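Local coordinates for protein putative transcriptional regulator (Clostridium difficile, PDB 3QI7) that is of unknown function but has a periplasmic-binding-protein-like fold and, as a putative lipoprotein or transcriptional regulator, possibly recognises a small ligand such as a sugar, at residues A[157-162]-A[226-231]; A[163-168]-A[193-198]. All blocks are in the same frame, centred on the assembly; numbering follows the deposited sequence.

Contact 1 (A[157-162]-A[226-231])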
ATOM      1  N   LYS A 157     -12.203 -23.579   0.617  1.00 26.83           N
ATOM      2  CA  LYS A 157     -11.852 -24.994   0.662  0.50 26.06           C
ATOM      3  C   LYS A 157     -10.637 -25.303  -0.210  1.00 27.27           C
ATOM      4  O   LYS A 157     -10.124 -26.430  -0.186  1.00 26.91           O
ATOM      5  CB  LYS A 157     -13.055 -25.857   0.286  0.50 27.70           C
ATOM      6  CG  LYS A 157     -14.185 -25.793   1.303  0.50 26.86           C
ATOM      7  CD  LYS A 157     -13.680 -26.027   2.716  0.50 27.93           C
ATOM      8  CE  LYS A 157     -14.802 -26.524   3.642  0.50 34.50           C
ATOM      9  NZ  LYS A 157     -14.493 -26.261   5.086  0.50 28.82           N
ATOM     10  N   ALA A 158     -10.183 -24.306  -0.983  1.00 25.48           N
ATOM     11  CA  ALA A 158      -8.890 -24.356  -1.698  1.00 25.38           C
ATOM     12  C   ALA A 158      -8.458 -22.898  -1.912  1.00 23.91           C
ATOM     13  O   ALA A 158      -9.292 -21.987  -1.856  1.00 23.72           O
ATOM     14  CB  ALA A 158      -9.013 -25.116  -3.062  1.00 21.29           C
ATOM     15  N   PHE A 159      -7.163 -22.684  -2.129  1.00 22.99           N
ATOM     16  CA  PHE A 159      -6.604 -21.391  -2.501  1.00 20.44           C
ATOM     17  C   PHE A 159      -5.889 -21.564  -3.841  1.00 23.58           C
ATOM     18  O   PHE A 159      -4.921 -22.339  -3.927  1.00 23.37           O
ATOM     19  CB  PHE A 159      -5.604 -20.936  -1.443  1.00 22.63           C
ATOM     20  CG  PHE A 159      -5.077 -19.534  -1.618  1.00 20.58           C
ATOM     21  CD1 PHE A 159      -4.178 -19.201  -2.657  1.00 19.09           C
ATOM     22  CD2 PHE A 159      -5.397 -18.544  -0.676  1.00 20.75           C
ATOM     23  CE1 PHE A 159      -3.686 -17.926  -2.745  1.00 22.07           C
ATOM     24  CE2 PHE A 159      -4.916 -17.251  -0.810  1.00 19.41           C
ATOM     25  CZ  PHE A 159      -4.053 -16.962  -1.821  1.00 16.33           C
ATOM     26  N   ILE A 160      -6.367 -20.869  -4.873  1.00 23.15           N
ATOM     27  CA  ILE A 160      -5.740 -20.925  -6.219  1.00 22.71           C
ATOM     28  C   ILE A 160      -4.851 -19.671  -6.386  1.00 21.79           C
ATOM     29  O   ILE A 160      -5.336 -18.560  -6.219  1.00 21.15           O
ATOM     30  CB  ILE A 160      -6.794 -21.027  -7.365  1.00 23.50           C
ATOM     31  CG1 ILE A 160      -7.971 -21.937  -6.985  1.00 24.60           C
ATOM     32  CG2 ILE A 160      -6.139 -21.561  -8.674  1.00 20.49           C
ATOM     33  CD1 ILE A 160      -7.644 -23.419  -6.591  1.00 23.11           C
ATOM     34  N   HIS A 161      -3.544 -19.864  -6.643  1.00 20.58           N
ATOM     35  CA  HIS A 161      -2.573 -18.779  -6.869  1.00 18.80           C
ATOM     36  C   HIS A 161      -2.126 -18.741  -8.323  1.00 23.76           C
ATOM     37  O   HIS A 161      -1.655 -19.770  -8.842  1.00 24.86           O
ATOM     38  CB  HIS A 161      -1.346 -19.036  -5.992  1.00 22.40           C
ATOM     39  CG  HIS A 161      -0.322 -17.942  -6.025  1.00 21.01           C
ATOM     40  ND1 HIS A 161       0.602 -17.810  -7.051  1.00 22.02           N
ATOM     41  CD2 HIS A 161      -0.040 -16.965  -5.131  1.00 21.38           C
ATOM     42  CE1 HIS A 161       1.387 -16.776  -6.788  1.00 23.21           C
ATOM     43  NE2 HIS A 161       1.015 -16.244  -5.633  1.00 26.20           N
ATOM     44  N   TYR A 162      -2.323 -17.586  -8.977  1.00 22.52           N
ATOM     45  CA  TYR A 162      -2.022 -17.390 -10.406  1.00 23.36           C
ATOM     46  C   TYR A 162      -0.913 -16.331 -10.553  1.00 23.15           C
ATOM     47  O   TYR A 162      -1.025 -15.235 -10.026  1.00 24.23           O
ATOM     48  CB  TYR A 162      -3.275 -16.904 -11.166  1.00 23.02           C
ATOM     49  CG  TYR A 162      -4.355 -17.926 -11.363  1.00 21.64           C
ATOM     50  CD1 TYR A 162      -4.191 -18.957 -12.249  1.00 20.52           C
ATOM     51  CD2 TYR A 162      -5.575 -17.827 -10.687  1.00 21.79           C
ATOM     52  CE1 TYR A 162      -5.182 -19.904 -12.428  1.00 28.79           C
ATOM     53  CE2 TYR A 162      -6.567 -18.752 -10.864  1.00 31.98           C
ATOM     54  CZ  TYR A 162      -6.373 -19.801 -11.748  1.00 28.07           C
ATOM     55  OH  TYR A 162      -7.375 -20.725 -11.926  1.00 32.49           O
ATOM     56  N   ASP A 226     -16.692 -22.670  -3.225  1.00 26.42           N
ATOM     57  CA  ASP A 226     -16.052 -22.123  -2.021  1.00 27.78           C
ATOM     58  C   ASP A 226     -14.546 -22.310  -2.057  1.00 27.86           C
ATOM     59  O   ASP A 226     -13.959 -23.073  -1.267  1.00 29.28           O
ATOM     60  CB  ASP A 226     -16.629 -22.696  -0.733  1.00 29.55           C
ATOM     61  CG  ASP A 226     -18.103 -22.345  -0.534  1.00 33.01           C
ATOM     62  OD1 ASP A 226     -18.574 -21.328  -1.064  1.00 29.81           O
ATOM     63  OD2 ASP A 226     -18.784 -23.103   0.174  1.00 39.41           O
ATOM     64  N   ILE A 227     -13.932 -21.577  -2.979  1.00 26.80           N
ATOM     65  CA  ILE A 227     -12.475 -21.491  -3.089  1.00 26.40           C
ATOM     66  C   ILE A 227     -12.111 -20.030  -3.159  1.00 25.01           C
ATOM     67  O   ILE A 227     -12.919 -19.210  -3.601  1.00 25.17           O
ATOM     68  CB  ILE A 227     -11.950 -22.243  -4.346  1.00 25.52           C
ATOM     69  CG1 ILE A 227     -12.454 -21.594  -5.662  1.00 27.59           C
ATOM     70  CG2 ILE A 227     -12.381 -23.724  -4.259  1.00 26.84           C
ATOM     71  CD1 ILE A 227     -12.134 -22.371  -6.983  1.00 30.83           C
ATOM     72  N   ASN A 228     -10.901 -19.702  -2.715  1.00 22.13           N
ATOM     73  CA  ASN A 228     -10.342 -18.364  -2.908  1.00 22.58           C
ATOM     74  C   ASN A 228      -9.457 -18.313  -4.133  1.00 23.51           C
ATOM     75  O   ASN A 228      -8.576 -19.170  -4.312  1.00 22.68           O
ATOM     76  CB  ASN A 228      -9.521 -17.901  -1.702  1.00 22.26           C
ATOM     77  CG  ASN A 228      -9.101 -16.440  -1.815  1.00 19.54           C
ATOM     78  OD1 ASN A 228      -9.951 -15.572  -1.757  1.00 22.57           O
ATOM     79  ND2 ASN A 228      -7.806 -16.174  -2.052  1.00 17.61           N
ATOM     80  N   VAL A 229      -9.652 -17.285  -4.967  1.00 20.30           N
ATOM     81  CA  VAL A 229      -8.821 -17.136  -6.155  1.00 20.66           C
ATOM     82  C   VAL A 229      -7.992 -15.850  -6.010  1.00 20.23           C
ATOM     83  O   VAL A 229      -8.503 -14.782  -5.647  1.00 20.46           O
ATOM     84  CB  VAL A 229      -9.666 -17.130  -7.447  1.00 20.27           C
ATOM     85  CG1 VAL A 229      -8.778 -16.838  -8.714  1.00 24.07           C
ATOM     86  CG2 VAL A 229     -10.447 -18.441  -7.607  1.00 22.28           C
ATOM     87  N   PHE A 230      -6.701 -15.953  -6.304  1.00 20.30           N
ATOM     88  CA  PHE A 230      -5.804 -14.828  -6.131  1.00 20.49           C
ATOM     89  C   PHE A 230      -4.864 -14.691  -7.297  1.00 20.08           C
ATOM     90  O   PHE A 230      -4.272 -15.688  -7.718  1.00 19.57           O
ATOM     91  CB  PHE A 230      -4.969 -15.066  -4.886  1.00 18.63           C
ATOM     92  CG  PHE A 230      -3.950 -13.986  -4.609  1.00 21.89           C
ATOM     93  CD1 PHE A 230      -4.350 -12.743  -4.133  1.00 21.51           C
ATOM     94  CD2 PHE A 230      -2.600 -14.226  -4.779  1.00 22.37           C
ATOM     95  CE1 PHE A 230      -3.425 -11.754  -3.818  1.00 21.54           C
ATOM     96  CE2 PHE A 230      -1.673 -13.223  -4.506  1.00 21.81           C
ATOM     97  CZ  PHE A 230      -2.090 -11.984  -4.027  1.00 20.31           C
ATOM     98  N   GLY A 231      -4.670 -13.451  -7.752  1.00 21.33           N
ATOM     99  CA  GLY A 231      -3.676 -13.133  -8.793  1.00 20.20           C
ATOM    100  C   GLY A 231      -2.736 -12.022  -8.353  1.00 21.88           C
ATOM    101  O   GLY A 231      -2.929 -11.383  -7.286  1.00 19.09           O
TER

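Contact 2 (A[163-168]-A[193-198])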
ATOM      1  N   ALA A 163       0.126 -16.672 -11.327  1.00 26.14           N
ATOM      2  CA  ALA A 163       1.313 -15.844 -11.570  1.00 24.44           C
ATOM      3  C   ALA A 163       2.099 -16.508 -12.689  1.00 23.85           C
ATOM      4  O   ALA A 163       2.128 -17.738 -12.769  1.00 26.82           O
ATOM      5  CB  ALA A 163       2.207 -15.808 -10.328  1.00 22.82           C
ATOM      6  N   SER A 164       2.736 -15.705 -13.539  1.00 26.85           N
ATOM      7  CA  SER A 164       3.629 -16.219 -14.589  1.00 29.37           C
ATOM      8  C   SER A 164       4.995 -16.594 -13.991  1.00 29.97           C
ATOM      9  O   SER A 164       5.341 -16.123 -12.926  1.00 29.84           O
ATOM     10  CB  SER A 164       3.833 -15.166 -15.678  1.00 31.84           C
ATOM     11  OG  SER A 164       4.755 -14.160 -15.274  1.00 29.47           O
ATOM     12  N   THR A 165       5.802 -17.380 -14.704  1.00 31.91           N
ATOM     13  CA  THR A 165       7.127 -17.716 -14.167  1.00 33.97           C
ATOM     14  C   THR A 165       8.048 -16.483 -14.136  1.00 35.61           C
ATOM     15  O   THR A 165       8.896 -16.375 -13.233  1.00 34.58           O
ATOM     16  CB  THR A 165       7.742 -18.927 -14.867  1.00 37.48           C
ATOM     17  OG1 THR A 165       7.805 -18.719 -16.270  1.00 34.83           O
ATOM     18  CG2 THR A 165       6.894 -20.166 -14.603  1.00 41.44           C
ATOM     19  N   ASP A 166       7.828 -15.521 -15.052  1.00 31.44           N
ATOM     20  CA  ASP A 166       8.481 -14.213 -14.954  1.00 32.15           C
ATOM     21  C   ASP A 166       8.070 -13.434 -13.706  1.00 32.84           C
ATOM     22  O   ASP A 166       8.935 -12.834 -13.049  1.00 32.40           O
ATOM     23  CB  ASP A 166       8.233 -13.350 -16.180  1.00 32.15           C
ATOM     24  CG  ASP A 166       9.040 -13.802 -17.418  1.00 34.66           C
ATOM     25  OD1 ASP A 166       9.930 -14.662 -17.326  1.00 36.54           O
ATOM     26  OD2 ASP A 166       8.782 -13.272 -18.494  1.00 38.89           O
ATOM     27  N   ASP A 167       6.769 -13.430 -13.383  1.00 30.03           N
ATOM     28  CA  ASP A 167       6.286 -12.831 -12.117  1.00 30.68           C
ATOM     29  C   ASP A 167       7.009 -13.397 -10.892  1.00 28.05           C
ATOM     30  O   ASP A 167       7.324 -12.655  -9.962  1.00 27.25           O
ATOM     31  CB  ASP A 167       4.770 -13.038 -11.884  1.00 27.53           C
ATOM     32  CG  ASP A 167       3.891 -12.295 -12.873  1.00 33.37           C
ATOM     33  OD1 ASP A 167       4.208 -11.137 -13.275  1.00 36.94           O
ATOM     34  OD2 ASP A 167       2.830 -12.866 -13.222  1.00 29.28           O
ATOM     35  N   LEU A 168       7.229 -14.706 -10.883  1.00 28.99           N
ATOM     36  CA  LEU A 168       7.929 -15.363  -9.780  1.00 32.66           C
ATOM     37  C   LEU A 168       9.418 -14.958  -9.606  1.00 36.50           C
ATOM     38  O   LEU A 168      10.036 -15.356  -8.605  1.00 34.47           O
ATOM     39  CB  LEU A 168       7.789 -16.890  -9.885  1.00 34.15           C
ATOM     40  CG  LEU A 168       6.358 -17.477  -9.831  1.00 37.28           C
ATOM     41  CD1 LEU A 168       6.399 -18.995  -9.843  1.00 41.98           C
ATOM     42  CD2 LEU A 168       5.601 -17.011  -8.602  1.00 35.31           C
ATOM     43  N   GLN A 193      -1.022 -24.092  -7.064  1.00 27.25           N
ATOM     44  CA  GLN A 193      -0.254 -23.072  -7.806  1.00 27.36           C
ATOM     45  C   GLN A 193      -0.371 -23.304  -9.306  1.00 27.73           C
ATOM     46  O   GLN A 193      -0.099 -24.399  -9.792  1.00 28.36           O
ATOM     47  CB  GLN A 193       1.222 -23.047  -7.383  1.00 26.42           C
ATOM     48  CG  GLN A 193       2.087 -22.208  -8.288  1.00 30.61           C
ATOM     49  CD  GLN A 193       3.517 -22.220  -7.858  1.00 31.96           C
ATOM     50  OE1 GLN A 193       3.826 -22.692  -6.778  1.00 34.38           O
ATOM     51  NE2 GLN A 193       4.407 -21.741  -8.721  1.00 35.19           N
ATOM     52  N   VAL A 194      -0.787 -22.266 -10.025  1.00 25.63           N
ATOM     53  CA  VAL A 194      -0.990 -22.340 -11.462  1.00 26.94           C
ATOM     54  C   VAL A 194      -0.179 -21.263 -12.157  1.00 28.75           C
ATOM     55  O   VAL A 194      -0.334 -20.051 -11.870  1.00 26.14           O
ATOM     56  CB  VAL A 194      -2.461 -22.193 -11.827  1.00 26.25           C
ATOM     57  CG1 VAL A 194      -2.665 -22.379 -13.374  1.00 26.57           C
ATOM     58  CG2 VAL A 194      -3.289 -23.193 -11.055  1.00 28.25           C
ATOM     59  N   ASN A 195       0.694 -21.723 -13.062  1.00 29.89           N
ATOM     60  CA  ASN A 195       1.501 -20.857 -13.916  1.00 30.82           C
ATOM     61  C   ASN A 195       0.711 -20.327 -15.108  1.00 30.48           C
ATOM     62  O   ASN A 195       0.211 -21.097 -15.960  1.00 33.09           O
ATOM     63  CB  ASN A 195       2.764 -21.573 -14.425  1.00 32.55           C
ATOM     64  CG  ASN A 195       3.829 -21.811 -13.320  1.00 38.48           C
ATOM     65  OD1 ASN A 195       3.701 -21.372 -12.164  1.00 44.67           O
ATOM     66  ND2 ASN A 195       4.892 -22.534 -13.697  1.00 48.84           N
ATOM     67  N   THR A 196       0.621 -19.005 -15.147  1.00 29.49           N
ATOM     68  CA  THR A 196      -0.003 -18.251 -16.232  1.00 31.64           C
ATOM     69  C   THR A 196       1.068 -17.892 -17.299  1.00 31.73           C
ATOM     70  O   THR A 196       2.264 -17.804 -16.970  1.00 29.35           O
ATOM     71  CB  THR A 196      -0.644 -16.938 -15.707  1.00 28.04           C
ATOM     72  OG1 THR A 196       0.347 -16.129 -15.059  1.00 29.67           O
ATOM     73  CG2 THR A 196      -1.738 -17.225 -14.700  1.00 30.11           C
ATOM     74  N   PRO A 197       0.641 -17.684 -18.557  1.00 32.53           N
ATOM     75  CA  PRO A 197       1.584 -17.287 -19.619  1.00 35.29           C
ATOM     76  C   PRO A 197       2.312 -15.971 -19.308  1.00 33.10           C
ATOM     77  O   PRO A 197       1.703 -15.011 -18.826  1.00 30.30           O
ATOM     78  CB  PRO A 197       0.687 -17.121 -20.859  1.00 36.50           C
ATOM     79  CG  PRO A 197      -0.512 -17.967 -20.585  1.00 37.41           C
ATOM     80  CD  PRO A 197      -0.718 -17.924 -19.082  1.00 31.72           C
ATOM     81  N   ASN A 198       3.609 -15.951 -19.589  1.00 32.88           N
ATOM     82  CA  ASN A 198       4.410 -14.746 -19.499  1.00 35.40           C
ATOM     83  C   ASN A 198       3.857 -13.667 -20.400  1.00 35.00           C
ATOM     84  O   ASN A 198       3.450 -13.941 -21.525  1.00 34.52           O
ATOM     85  CB  ASN A 198       5.867 -15.013 -19.908  1.00 36.88           C
ATOM     86  CG  ASN A 198       6.641 -15.745 -18.850  1.00 37.70           C
ATOM     87  OD1 ASN A 198       6.370 -15.630 -17.666  1.00 40.02           O
ATOM     88  ND2 ASN A 198       7.640 -16.481 -19.275  1.00 37.60           N
TER
HETATM   89  O   HOH W   1       4.745 -18.802 -17.055  1.00 39.99           O

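Contact 1 (A[157-162]-A[226-231])
The Tyr162 ring takes Val229 at its edge: CG1 of Val229 lies in the ring plane, 3.6 Å from CE2 of Tyr162. On the opposite face of the sheet, CD2 of His161 lies at the edge of the Phe230 ring, 3.8 Å from Phe230 CD2; the two rings are oblique, at 45°, neither stacked nor T-shaped. Phe159 and Asn228 run side by side, ring and amide turned 48° apart, and ND2 of Asn228 meets CE2 of Phe159 at 3.3 Å. With CG anti to the backbone N (chi1 -173°), the Phe159 ring leans over the neighbouring strand, where its CZ also packs on CB of Phe230. Ile160, on the Tyr162 face, meets Ile227 and Val229 more loosely. The parallel backbones are joined by bonds such as Ile160 N to Asn228 O, 2.8 Å and nearly straight, and Phe230 N to Ile160 O, 2.9 Å. Asn228 OD1 is taken by the backbone N of Ala252, and Tyr162 OH by Asp215. Helix 140-153 covers the Phe159, Asn228 and Phe230 face and helix 203-223 the Tyr162 face, while strand 191-196 pairs with the other edge of 159-162, leaving it central in a three-stranded sheet.

Contact 2 (A[163-168]-A[193-198])
The beta-alpha-beta unit of strand 159-164, helix 171-186 and strand 191-196 supplies this contact, which lies where its two parallel strands end and Ser164 starts a turn built on an ST motif. Ala163 pairs with Asn195. The backbone N of Thr196 donates to Ala163 O at 3.1 Å, approaching from above the carbonyl plane, and the bond from Ala163 N to Val194 O is weak at 3.5 Å. Beyond Ser164 the backbones part, and a water bridges them, accepting from Thr165 N and donating to Thr196 O at 2.7 Å.

The turn is tied within itself by a reciprocal pair: Asp167 N donates to Ser164 OG at 2.9 Å, and Ser164 N donates to Asp167 OD2. OG of Ser164 sits between its own backbone N and carbonyl carbon (chi1 78°), which places it over the turn to receive that N-H. Asn198 reaches the turn from the other segment. Its OD1 accepts from Asp166 N at 3.0 Å, while its amide stacks on the Asp166 carboxylate, planes 8° apart and the two CG atoms of Asp166 and Asn198 3.4 Å from each other. CG2 of Thr165 lies against ND2 of Asn195 at 3.2 Å, the side chains crossing at about a right angle, and CD1 of Leu168 meets NE2 of Gln193 at 3.6 Å, coming from the opposite direction.

Chemically, then, backbone pairing gives way to side-chain amides, carboxylates and a water. Where the strand pairing stops, the N-H groups of Ser164 and Asp166 are met by Asp167 OD2 and Asn198 OD1, which would probably hold the turn in shape.

How the contacts relate
Both contacts use strand 159-164, the middle one of a three-stranded parallel sheet in the order 191-196, 159-164, 228-231. Contact 1 pairs it with 228-231, and contact 2, about 15 Å away between centres, pairs its C-terminal end and the following turn with 191-196. Along the chain the two segments of contact 2 fall between those of contact 1: helix 171-186 links 159-164 to 191-196, and helix 203-223 links 191-196 to 228-231. They touch directly: His161 O accepts a probable hydrogen bond from Val194 N, and Tyr162 packs on Val194 and Thr196. This small sheet is separate from the larger mixed one, consistent with a two-lobed periplasmic-binding-protein-like fold.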